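Local coordinates for protein LEOA (Escherichia coli, PDB 4AUR) that is a bacterial dynamin from an enterotoxigenic strain, probably binding and hydrolysing GTP in a nucleotide-binding head carried on a long helical body, at residues Ile314-Lys322 against Phe525-Glu536; Thr460-Trp469 against Glu495-Ile506. All coordinates share one frame; numbering follows the deposited sequence.

Interaction 1 (Ile314-Lys322 against Phe525-Glu536); sequences IKQSRIEVK and FAFFAPQIQQME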
loop_
_atom_site.group_PDB
_atom_site.type_symbol
_atom_site.label_atom_id
_atom_site.label_comp_id
_atom_site.label_asym_id
_atom_site.label_seq_id
_atom_site.Cartn_x
_atom_site.Cartn_y
_atom_site.Cartn_z
ATOM N N ILE A 314 21.225 5.764 -21.211
ATOM C CA ILE A 314 21.702 6.721 -22.169
ATOM C C ILE A 314 23.197 6.933 -22.034
ATOM O O ILE A 314 23.871 7.034 -22.998
ATOM C CB ILE A 314 20.913 8.022 -22.005
ATOM C CG1 ILE A 314 19.507 7.779 -22.521
ATOM C CG2 ILE A 314 21.559 9.181 -22.757
ATOM C CD1 ILE A 314 18.572 8.900 -22.187
ATOM N N LYS A 315 23.700 6.961 -20.822
ATOM C CA LYS A 315 25.111 7.120 -20.560
ATOM C C LYS A 315 25.885 5.967 -21.135
ATOM O O LYS A 315 26.890 6.163 -21.828
ATOM C CB LYS A 315 25.341 7.185 -19.057
ATOM C CG LYS A 315 26.655 7.828 -18.662
ATOM C CD LYS A 315 27.054 7.407 -17.256
ATOM C CE LYS A 315 28.361 8.063 -16.829
ATOM N NZ LYS A 315 28.707 7.737 -15.406
ATOM N N GLN A 316 25.408 4.759 -20.855
ATOM C CA GLN A 316 26.097 3.553 -21.265
ATOM C C GLN A 316 26.045 3.429 -22.765
ATOM O O GLN A 316 27.042 3.143 -23.403
ATOM C CB GLN A 316 25.475 2.325 -20.619
ATOM C CG GLN A 316 25.580 2.320 -19.099
ATOM C CD GLN A 316 27.009 2.259 -18.610
ATOM O OE1 GLN A 316 27.822 1.492 -19.142
ATOM N NE2 GLN A 316 27.329 3.063 -17.590
ATOM N N SER A 317 24.867 3.638 -23.316
ATOM C CA SER A 317 24.693 3.810 -24.729
ATOM C C SER A 317 25.741 4.742 -25.316
ATOM O O SER A 317 26.519 4.348 -26.197
ATOM C CB SER A 317 23.308 4.371 -24.989
ATOM O OG SER A 317 22.349 3.366 -24.745
ATOM N N ARG A 318 25.797 5.966 -24.820
ATOM C CA ARG A 318 26.735 6.894 -25.388
ATOM C C ARG A 318 28.148 6.375 -25.287
ATOM O O ARG A 318 28.904 6.501 -26.220
ATOM C CB ARG A 318 26.623 8.259 -24.734
ATOM C CG ARG A 318 25.274 8.919 -24.960
ATOM C CD ARG A 318 25.380 10.419 -25.008
ATOM N NE ARG A 318 24.369 11.052 -24.164
ATOM C CZ ARG A 318 23.395 11.845 -24.593
ATOM N NH1 ARG A 318 23.225 12.118 -25.875
ATOM N NH2 ARG A 318 22.582 12.366 -23.715
ATOM N N ILE A 319 28.508 5.800 -24.144
ATOM C CA ILE A 319 29.852 5.255 -23.930
ATOM C C ILE A 319 30.157 4.156 -24.939
ATOM O O ILE A 319 31.276 4.024 -25.400
ATOM C CB ILE A 319 29.975 4.689 -22.517
ATOM C CG1 ILE A 319 30.279 5.810 -21.553
ATOM C CG2 ILE A 319 31.056 3.612 -22.412
ATOM C CD1 ILE A 319 30.119 5.398 -20.106
ATOM N N GLU A 320 29.151 3.364 -25.277
ATOM C CA GLU A 320 29.344 2.290 -26.206
ATOM C C GLU A 320 29.562 2.795 -27.638
ATOM O O GLU A 320 30.483 2.368 -28.318
ATOM C CB GLU A 320 28.175 1.323 -26.158
ATOM C CG GLU A 320 28.573 -0.018 -26.717
ATOM C CD GLU A 320 27.475 -1.043 -26.643
ATOM O OE1 GLU A 320 26.560 -0.867 -25.790
ATOM O OE2 GLU A 320 27.558 -2.017 -27.440
ATOM N N VAL A 321 28.722 3.705 -28.090
ATOM C CA VAL A 321 28.882 4.280 -29.394
ATOM C C VAL A 321 30.233 4.952 -29.533
ATOM O O VAL A 321 30.887 4.799 -30.559
ATOM C CB VAL A 321 27.760 5.272 -29.666
ATOM C CG1 VAL A 321 28.081 6.201 -30.847
ATOM C CG2 VAL A 321 26.471 4.488 -29.895
ATOM N N LYS A 322 30.665 5.684 -28.522
ATOM C CA LYS A 322 31.972 6.278 -28.583
ATOM C C LYS A 322 33.039 5.211 -28.813
ATOM O O LYS A 322 33.962 5.417 -29.588
ATOM C CB LYS A 322 32.260 7.057 -27.310
ATOM C CG LYS A 322 31.636 8.444 -27.298
ATOM C CD LYS A 322 31.369 8.940 -25.891
ATOM C CE LYS A 322 31.226 10.452 -25.898
ATOM N NZ LYS A 322 30.410 10.992 -24.772
ATOM N N PHE A 525 27.481 11.692 -33.096
ATOM C CA PHE A 525 26.125 11.364 -32.669
ATOM C C PHE A 525 25.043 11.795 -33.633
ATOM O O PHE A 525 24.138 11.018 -33.870
ATOM C CB PHE A 525 25.866 11.862 -31.263
ATOM C CG PHE A 525 26.410 10.952 -30.236
ATOM C CD1 PHE A 525 25.841 9.710 -30.060
ATOM C CD2 PHE A 525 27.500 11.304 -29.482
ATOM C CE1 PHE A 525 26.341 8.841 -29.119
ATOM C CE2 PHE A 525 28.004 10.446 -28.545
ATOM C CZ PHE A 525 27.428 9.210 -28.360
ATOM N N ALA A 526 25.149 12.982 -34.215
ATOM C CA ALA A 526 24.058 13.489 -35.071
ATOM C C ALA A 526 23.871 12.704 -36.363
ATOM O O ALA A 526 22.818 12.770 -36.970
ATOM C CB ALA A 526 24.274 14.959 -35.408
ATOM N N PHE A 527 24.906 11.984 -36.776
ATOM C CA PHE A 527 24.930 11.267 -38.034
ATOM C C PHE A 527 24.633 9.778 -37.866
ATOM O O PHE A 527 23.892 9.191 -38.666
ATOM C CB PHE A 527 26.304 11.453 -38.678
ATOM C CG PHE A 527 26.327 11.186 -40.148
ATOM C CD1 PHE A 527 26.003 12.193 -41.053
ATOM C CD2 PHE A 527 26.681 9.924 -40.640
ATOM C CE1 PHE A 527 26.014 11.949 -42.419
ATOM C CE2 PHE A 527 26.700 9.672 -42.009
ATOM C CZ PHE A 527 26.365 10.687 -42.899
ATOM N N PHE A 528 25.209 9.168 -36.832
ATOM C CA PHE A 528 25.089 7.732 -36.615
ATOM C C PHE A 528 24.108 7.308 -35.531
ATOM O O PHE A 528 23.831 6.117 -35.400
ATOM C CB PHE A 528 26.450 7.158 -36.264
ATOM C CG PHE A 528 27.512 7.423 -37.303
ATOM C CD1 PHE A 528 27.678 6.553 -38.369
ATOM C CD2 PHE A 528 28.332 8.532 -37.217
ATOM C CE1 PHE A 528 28.634 6.783 -39.333
ATOM C CE2 PHE A 528 29.296 8.769 -38.173
ATOM C CZ PHE A 528 29.446 7.892 -39.239
ATOM N N ALA A 529 23.598 8.250 -34.740
ATOM C CA ALA A 529 22.781 7.905 -33.567
ATOM C C ALA A 529 21.995 9.079 -32.967
ATOM O O ALA A 529 22.046 9.300 -31.766
ATOM C CB ALA A 529 23.689 7.305 -32.515
ATOM N N PRO A 530 21.272 9.836 -33.807
ATOM C CA PRO A 530 20.504 10.973 -33.335
ATOM C C PRO A 530 19.378 10.638 -32.363
ATOM O O PRO A 530 19.040 11.482 -31.496
ATOM C CB PRO A 530 19.923 11.574 -34.618
ATOM C CG PRO A 530 20.031 10.510 -35.650
ATOM C CD PRO A 530 21.272 9.767 -35.277
ATOM N N GLN A 531 18.794 9.442 -32.485
ATOM C CA GLN A 531 17.695 9.095 -31.585
ATOM C C GLN A 531 18.065 9.008 -30.104
ATOM O O GLN A 531 17.192 9.083 -29.246
ATOM C CB GLN A 531 16.965 7.830 -32.019
ATOM C CG GLN A 531 17.841 6.622 -32.215
ATOM C CD GLN A 531 18.181 6.408 -33.666
ATOM O OE1 GLN A 531 17.285 6.423 -34.533
ATOM N NE2 GLN A 531 19.475 6.218 -33.951
ATOM N N ILE A 532 19.344 8.848 -29.784
ATOM C CA ILE A 532 19.750 8.856 -28.382
ATOM C C ILE A 532 19.461 10.231 -27.796
ATOM O O ILE A 532 18.893 10.314 -26.723
ATOM C CB ILE A 532 21.215 8.474 -28.161
ATOM C CG1 ILE A 532 21.435 7.002 -28.517
ATOM C CG2 ILE A 532 21.591 8.664 -26.698
ATOM C CD1 ILE A 532 22.873 6.648 -28.836
ATOM N N GLN A 533 19.831 11.311 -28.487
ATOM C CA GLN A 533 19.537 12.632 -27.949
ATOM C C GLN A 533 18.011 12.836 -27.916
ATOM O O GLN A 533 17.441 13.346 -26.935
ATOM C CB GLN A 533 20.232 13.721 -28.751
ATOM C CG GLN A 533 19.808 15.143 -28.386
ATOM C CD GLN A 533 20.749 16.194 -28.961
ATOM O OE1 GLN A 533 20.358 17.009 -29.800
ATOM N NE2 GLN A 533 21.997 16.172 -28.520
ATOM N N GLN A 534 17.354 12.400 -28.979
ATOM C CA GLN A 534 15.923 12.558 -29.077
ATOM C C GLN A 534 15.199 11.854 -27.930
ATOM O O GLN A 534 14.348 12.449 -27.301
ATOM C CB GLN A 534 15.433 12.112 -30.458
ATOM C CG GLN A 534 15.803 13.112 -31.542
ATOM C CD GLN A 534 15.725 12.559 -32.959
ATOM O OE1 GLN A 534 15.304 11.411 -33.195
ATOM N NE2 GLN A 534 16.142 13.396 -33.933
HETATM N N MSE A 535 15.566 10.616 -27.632
HETATM C CA MSE A 535 15.009 9.903 -26.491
HETATM C C MSE A 535 15.353 10.558 -25.180
HETATM O O MSE A 535 14.613 10.454 -24.236
HETATM C CB MSE A 535 15.553 8.490 -26.409
HETATM C CG MSE A 535 15.040 7.630 -27.551
HETATM SE SE MSE A 535 15.666 5.750 -27.500
HETATM C CE MSE A 535 16.685 5.749 -29.185
ATOM N N GLU A 536 16.495 11.201 -25.079
ATOM C CA GLU A 536 16.869 11.845 -23.843
ATOM C C GLU A 536 15.912 13.004 -23.551
ATOM O O GLU A 536 15.458 13.183 -22.416
ATOM C CB GLU A 536 18.307 12.341 -23.912
ATOM C CG GLU A 536 18.627 13.414 -22.895
ATOM C CD GLU A 536 20.097 13.725 -22.830
ATOM O OE1 GLU A 536 20.587 14.442 -23.733
ATOM O OE2 GLU A 536 20.746 13.250 -21.859
#

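Interaction 2 (Thr460-Trp469 against Glu495-Ile506); sequences TKLAGSIAKW and ELKEVKASLAKI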
loop_
_atom_site.group_PDB
_atom_site.type_symbol
_atom_site.label_atom_id
_atom_site.label_comp_id
_atom_site.label_asym_id
_atom_site.label_seq_id
_atom_site.Cartn_x
_atom_site.Cartn_y
_atom_site.Cartn_z
ATOM N N THR A 460 36.372 9.740 -59.464
ATOM C CA THR A 460 37.305 10.790 -59.844
ATOM C C THR A 460 37.983 10.483 -61.174
ATOM O O THR A 460 38.674 9.477 -61.293
ATOM C CB THR A 460 38.380 10.939 -58.759
ATOM O OG1 THR A 460 37.733 11.232 -57.515
ATOM C CG2 THR A 460 39.385 12.037 -59.116
ATOM N N LYS A 461 37.773 11.348 -62.170
ATOM C CA LYS A 461 38.406 11.202 -63.484
ATOM C C LYS A 461 39.883 11.445 -63.339
ATOM O O LYS A 461 40.289 12.309 -62.572
ATOM C CB LYS A 461 37.849 12.204 -64.484
ATOM C CG LYS A 461 36.566 11.752 -65.155
ATOM C CD LYS A 461 35.775 12.932 -65.706
ATOM C CE LYS A 461 34.316 12.566 -65.955
ATOM N NZ LYS A 461 33.422 13.760 -65.929
ATOM N N LEU A 462 40.686 10.679 -64.066
ATOM C CA LEU A 462 42.131 10.849 -64.030
ATOM C C LEU A 462 42.535 11.918 -65.017
ATOM O O LEU A 462 41.922 12.060 -66.078
ATOM C CB LEU A 462 42.852 9.546 -64.380
ATOM C CG LEU A 462 43.463 8.775 -63.218
ATOM C CD1 LEU A 462 44.373 7.692 -63.766
ATOM C CD2 LEU A 462 44.232 9.676 -62.256
ATOM N N ALA A 463 43.579 12.662 -64.678
ATOM C CA ALA A 463 44.105 13.664 -65.592
ATOM C C ALA A 463 44.579 12.973 -66.868
ATOM O O ALA A 463 45.085 11.846 -66.809
ATOM C CB ALA A 463 45.248 14.424 -64.942
ATOM N N GLY A 464 44.397 13.628 -68.017
ATOM C CA GLY A 464 44.906 13.096 -69.289
ATOM C C GLY A 464 46.380 12.704 -69.192
ATOM O O GLY A 464 46.781 11.631 -69.653
ATOM N N SER A 465 47.171 13.582 -68.572
ATOM C CA SER A 465 48.602 13.359 -68.327
ATOM C C SER A 465 48.892 12.070 -67.567
ATOM O O SER A 465 49.912 11.430 -67.805
ATOM C CB SER A 465 49.192 14.548 -67.541
ATOM O OG SER A 465 50.513 14.285 -67.085
ATOM N N ILE A 466 48.001 11.708 -66.648
ATOM C CA ILE A 466 48.171 10.522 -65.801
ATOM C C ILE A 466 47.421 9.297 -66.361
ATOM O O ILE A 466 47.725 8.155 -66.016
ATOM C CB ILE A 466 47.757 10.858 -64.350
ATOM C CG1 ILE A 466 48.644 12.005 -63.825
ATOM C CG2 ILE A 466 47.880 9.642 -63.443
ATOM C CD1 ILE A 466 48.111 12.731 -62.607
ATOM N N ALA A 467 46.474 9.536 -67.260
ATOM C CA ALA A 467 45.745 8.456 -67.911
ATOM C C ALA A 467 46.614 7.596 -68.840
ATOM O O ALA A 467 46.261 6.451 -69.131
ATOM C CB ALA A 467 44.571 9.030 -68.690
ATOM N N LYS A 468 47.728 8.152 -69.314
ATOM C CA LYS A 468 48.604 7.470 -70.284
ATOM C C LYS A 468 49.529 6.431 -69.652
ATOM O O LYS A 468 50.111 5.620 -70.367
ATOM C CB LYS A 468 49.451 8.496 -71.041
ATOM C CG LYS A 468 50.565 9.121 -70.204
ATOM C CD LYS A 468 50.936 10.504 -70.719
ATOM C CE LYS A 468 52.157 11.066 -70.008
ATOM N NZ LYS A 468 52.262 12.541 -70.196
ATOM N N TRP A 469 49.682 6.490 -68.325
ATOM C CA TRP A 469 50.483 5.525 -67.560
ATOM C C TRP A 469 49.662 4.373 -67.000
ATOM O O TRP A 469 50.225 3.400 -66.488
ATOM C CB TRP A 469 51.163 6.227 -66.386
ATOM C CG TRP A 469 52.168 7.196 -66.833
ATOM C CD1 TRP A 469 52.128 8.542 -66.683
ATOM C CD2 TRP A 469 53.369 6.901 -67.540
ATOM N NE1 TRP A 469 53.234 9.108 -67.243
ATOM C CE2 TRP A 469 54.014 8.121 -67.783
ATOM C CE3 TRP A 469 53.960 5.717 -67.994
ATOM C CZ2 TRP A 469 55.227 8.197 -68.469
ATOM C CZ3 TRP A 469 55.167 5.792 -68.669
ATOM C CH2 TRP A 469 55.788 7.023 -68.898
ATOM N N GLU A 495 57.831 12.286 -63.602
ATOM C CA GLU A 495 56.500 11.941 -64.076
ATOM C C GLU A 495 55.820 10.973 -63.085
ATOM O O GLU A 495 54.627 11.105 -62.785
ATOM C CB GLU A 495 56.601 11.345 -65.475
ATOM C CG GLU A 495 55.294 11.279 -66.230
ATOM C CD GLU A 495 54.936 12.524 -67.012
ATOM O OE1 GLU A 495 55.603 13.566 -66.856
ATOM O OE2 GLU A 495 53.968 12.445 -67.797
ATOM N N LEU A 496 56.597 10.026 -62.561
ATOM C CA LEU A 496 56.145 9.155 -61.470
ATOM C C LEU A 496 55.700 9.943 -60.229
ATOM O O LEU A 496 54.663 9.646 -59.649
ATOM C CB LEU A 496 57.255 8.165 -61.080
ATOM C CG LEU A 496 57.034 7.112 -59.985
ATOM C CD1 LEU A 496 55.976 6.094 -60.367
ATOM C CD2 LEU A 496 58.335 6.384 -59.692
ATOM N N LYS A 497 56.474 10.944 -59.826
ATOM C CA LYS A 497 56.166 11.689 -58.603
ATOM C C LYS A 497 54.804 12.372 -58.667
ATOM O O LYS A 497 54.057 12.356 -57.696
ATOM C CB LYS A 497 57.241 12.741 -58.316
ATOM C CG LYS A 497 57.216 13.314 -56.903
ATOM C CD LYS A 497 57.361 12.243 -55.821
ATOM C CE LYS A 497 58.555 11.318 -56.061
ATOM N NZ LYS A 497 58.830 10.413 -54.906
ATOM N N GLU A 498 54.479 12.967 -59.806
ATOM C CA GLU A 498 53.229 13.700 -59.921
ATOM C C GLU A 498 52.032 12.768 -60.124
ATOM O O GLU A 498 50.887 13.186 -59.989
ATOM C CB GLU A 498 53.314 14.787 -61.015
ATOM C CG GLU A 498 53.454 14.308 -62.458
ATOM C CD GLU A 498 53.507 15.465 -63.468
ATOM O OE1 GLU A 498 54.156 16.497 -63.167
ATOM O OE2 GLU A 498 52.905 15.342 -64.569
ATOM N N VAL A 499 52.288 11.509 -60.443
ATOM C CA VAL A 499 51.212 10.526 -60.557
ATOM C C VAL A 499 50.878 9.977 -59.178
ATOM O O VAL A 499 49.720 9.743 -58.855
ATOM C CB VAL A 499 51.607 9.372 -61.500
ATOM C CG1 VAL A 499 50.617 8.211 -61.411
ATOM C CG2 VAL A 499 51.730 9.887 -62.927
ATOM N N LYS A 500 51.904 9.767 -58.367
ATOM C CA LYS A 500 51.706 9.366 -56.992
ATOM C C LYS A 500 51.061 10.480 -56.185
ATOM O O LYS A 500 50.165 10.256 -55.399
ATOM C CB LYS A 500 53.021 8.944 -56.383
ATOM C CG LYS A 500 53.518 7.651 -56.991
ATOM C CD LYS A 500 54.886 7.327 -56.461
ATOM C CE LYS A 500 55.170 5.840 -56.484
ATOM N NZ LYS A 500 56.483 5.564 -55.832
ATOM N N ALA A 501 51.493 11.699 -56.404
ATOM C CA ALA A 501 50.822 12.820 -55.797
ATOM C C ALA A 501 49.331 12.724 -56.109
ATOM O O ALA A 501 48.477 12.996 -55.252
ATOM C CB ALA A 501 51.406 14.110 -56.335
ATOM N N SER A 502 49.034 12.300 -57.340
ATOM C CA SER A 502 47.652 12.201 -57.829
ATOM C C SER A 502 46.840 11.121 -57.128
ATOM O O SER A 502 45.654 11.302 -56.837
ATOM C CB SER A 502 47.634 11.950 -59.330
ATOM O OG SER A 502 46.332 12.063 -59.857
ATOM N N LEU A 503 47.474 10.005 -56.839
ATOM C CA LEU A 503 46.740 8.907 -56.254
ATOM C C LEU A 503 46.538 9.117 -54.783
ATOM O O LEU A 503 45.486 8.812 -54.267
ATOM C CB LEU A 503 47.441 7.578 -56.521
ATOM C CG LEU A 503 47.452 7.154 -57.994
ATOM C CD1 LEU A 503 48.216 5.846 -58.134
ATOM C CD2 LEU A 503 46.045 7.036 -58.557
ATOM N N ALA A 504 47.544 9.636 -54.105
ATOM C CA ALA A 504 47.396 10.027 -52.708
ATOM C C ALA A 504 46.192 10.935 -52.483
ATOM O O ALA A 504 45.422 10.712 -51.592
ATOM C CB ALA A 504 48.654 10.712 -52.228
ATOM N N LYS A 505 46.026 11.953 -53.311
ATOM C CA LYS A 505 44.955 12.909 -53.099
ATOM C C LYS A 505 43.663 12.124 -53.211
ATOM O O LYS A 505 42.749 12.300 -52.420
ATOM C CB LYS A 505 45.001 14.054 -54.135
ATOM C CG LYS A 505 44.893 15.469 -53.554
ATOM C CD LYS A 505 46.263 16.006 -53.087
ATOM C CE LYS A 505 46.187 17.090 -51.990
ATOM N NZ LYS A 505 45.886 18.466 -52.489
ATOM N N ILE A 506 43.608 11.226 -54.186
ATOM C CA ILE A 506 42.448 10.346 -54.353
ATOM C C ILE A 506 42.222 9.410 -53.148
ATOM O O ILE A 506 41.102 9.212 -52.707
ATOM C CB ILE A 506 42.589 9.517 -55.642
ATOM C CG1 ILE A 506 42.429 10.455 -56.855
ATOM C CG2 ILE A 506 41.565 8.388 -55.666
ATOM C CD1 ILE A 506 42.697 9.850 -58.223
#

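Interaction 1 (Ile314-Lys322 against Phe525-Glu536)
The Phe525 ring meets the helix 314-322 with its rim: the Arg318 carbonyl O lies in the ring plane, 3.8 Å from CZ of Phe525, and CE of Lys322 also comes up at the edge. Val321 comes at the ring obliquely, its CG1 3.6 Å from CE1 of Phe525. The Arg318 guanidinium stands perpendicular to this ring. Over one face of the guanidinium lies the methyl CG2 of Ile532, 3.9 Å from Arg318 NH1, while at its edge the carboxylate of Glu536 is taken up by NH2.

That salt bridge pairs Arg318 NH2 with Glu536 OE2 at 2.8 Å. NH2 faces the carboxylate as a whole, its hydrogen bond (N-H...O angle 152°) reaching OE1 from above the carboxylate plane while OE1 stays close to the guanidinium plane; the two planes are turned 55° apart. Bends at chi2 and chi3 carry the Arg318 chain past Phe525 and Ile532, a knob in a hole completed by Gln533 and Glu536. Beyond the ion pair, Ile314 packs its CG2 on CG2 of Ile532 at 4.0 Å and lays CD1 against the backbone of Glu536.

Segments 314-322 and 530-536, on helices 275-343 and 530-544, run nearly antiparallel, at 166°, with the break at Ala529 swinging Phe525 in from helix 521-528. Helix 368-408 flanks both partners, its Leu392 touching Ser317 and Met535, and Leu447 of helix 430-447 packs on Met535.

Interaction 2 (Thr460-Trp469 against Glu495-Ile506)
Within the dynamin-like helical domain, an irregular segment with one short, weakly bonded helical turn, 464-467, lies along the long helix 489-518. Ile466 fills the middle of the contact. Its CG2, anti to the backbone N (CG1 takes the other branch, chi1 -60°), reaches CG1 of Val499 at 3.7 Å, and the two side chains lie alongside, pointing opposite ways. Its CD1 runs on to the CB and OG of Ser502.

Toward Thr460 the contact is mostly apolar: CG2 of Thr460 rests 4.1 Å from CD1 of Ile506, and CD2 of Leu462 sits between Ser502 OG and the same methyl. Leu462 also touches Met355 of helix 351-359, while Leu503 and Ala504 turn to helix 275-343, so helix 489-518 is packed on more than one side.

At the other end the contact becomes polar around Glu495, where a bend at chi2 (87°) turns the carboxylate toward Lys468 and the indole N-H. Lys468 NZ, also hydrogen-bonded to Tyr487 OH, forms a salt bridge with Glu495 OE2 at 2.9 Å, meeting that oxygen nearly along its C-O axis. The same OE2 lies in the plane of the Trp469 indole, at its edge, and accepts a weak but nearly straight hydrogen bond from Trp469 NE1, 3.5 Å long with an N-H...O angle of 168°.

In the fold
Both contacts belong to the elongated dynamin-like helical domain, on the same side of the chain's centre, with centres 41 Å apart and nearest atoms about 18 Å from each other. Interaction 2 lies farther out, 79 Å from the centre of the chain against 38 Å for interaction 1. In sequence both of its segments fall between the two segments of interaction 1: 314-322 comes first, then 460-469 and 495-506, then 525-536. Helix 489-518 of interaction 2 is followed directly by helix 521-528 of interaction 1, and helix 275-343, which carries 314-322, also packs against helix 489-518 near interaction 2. Helix 275-343 and the consecutive helices 489-518 and 521-528 thus connect two levels of one long bundle.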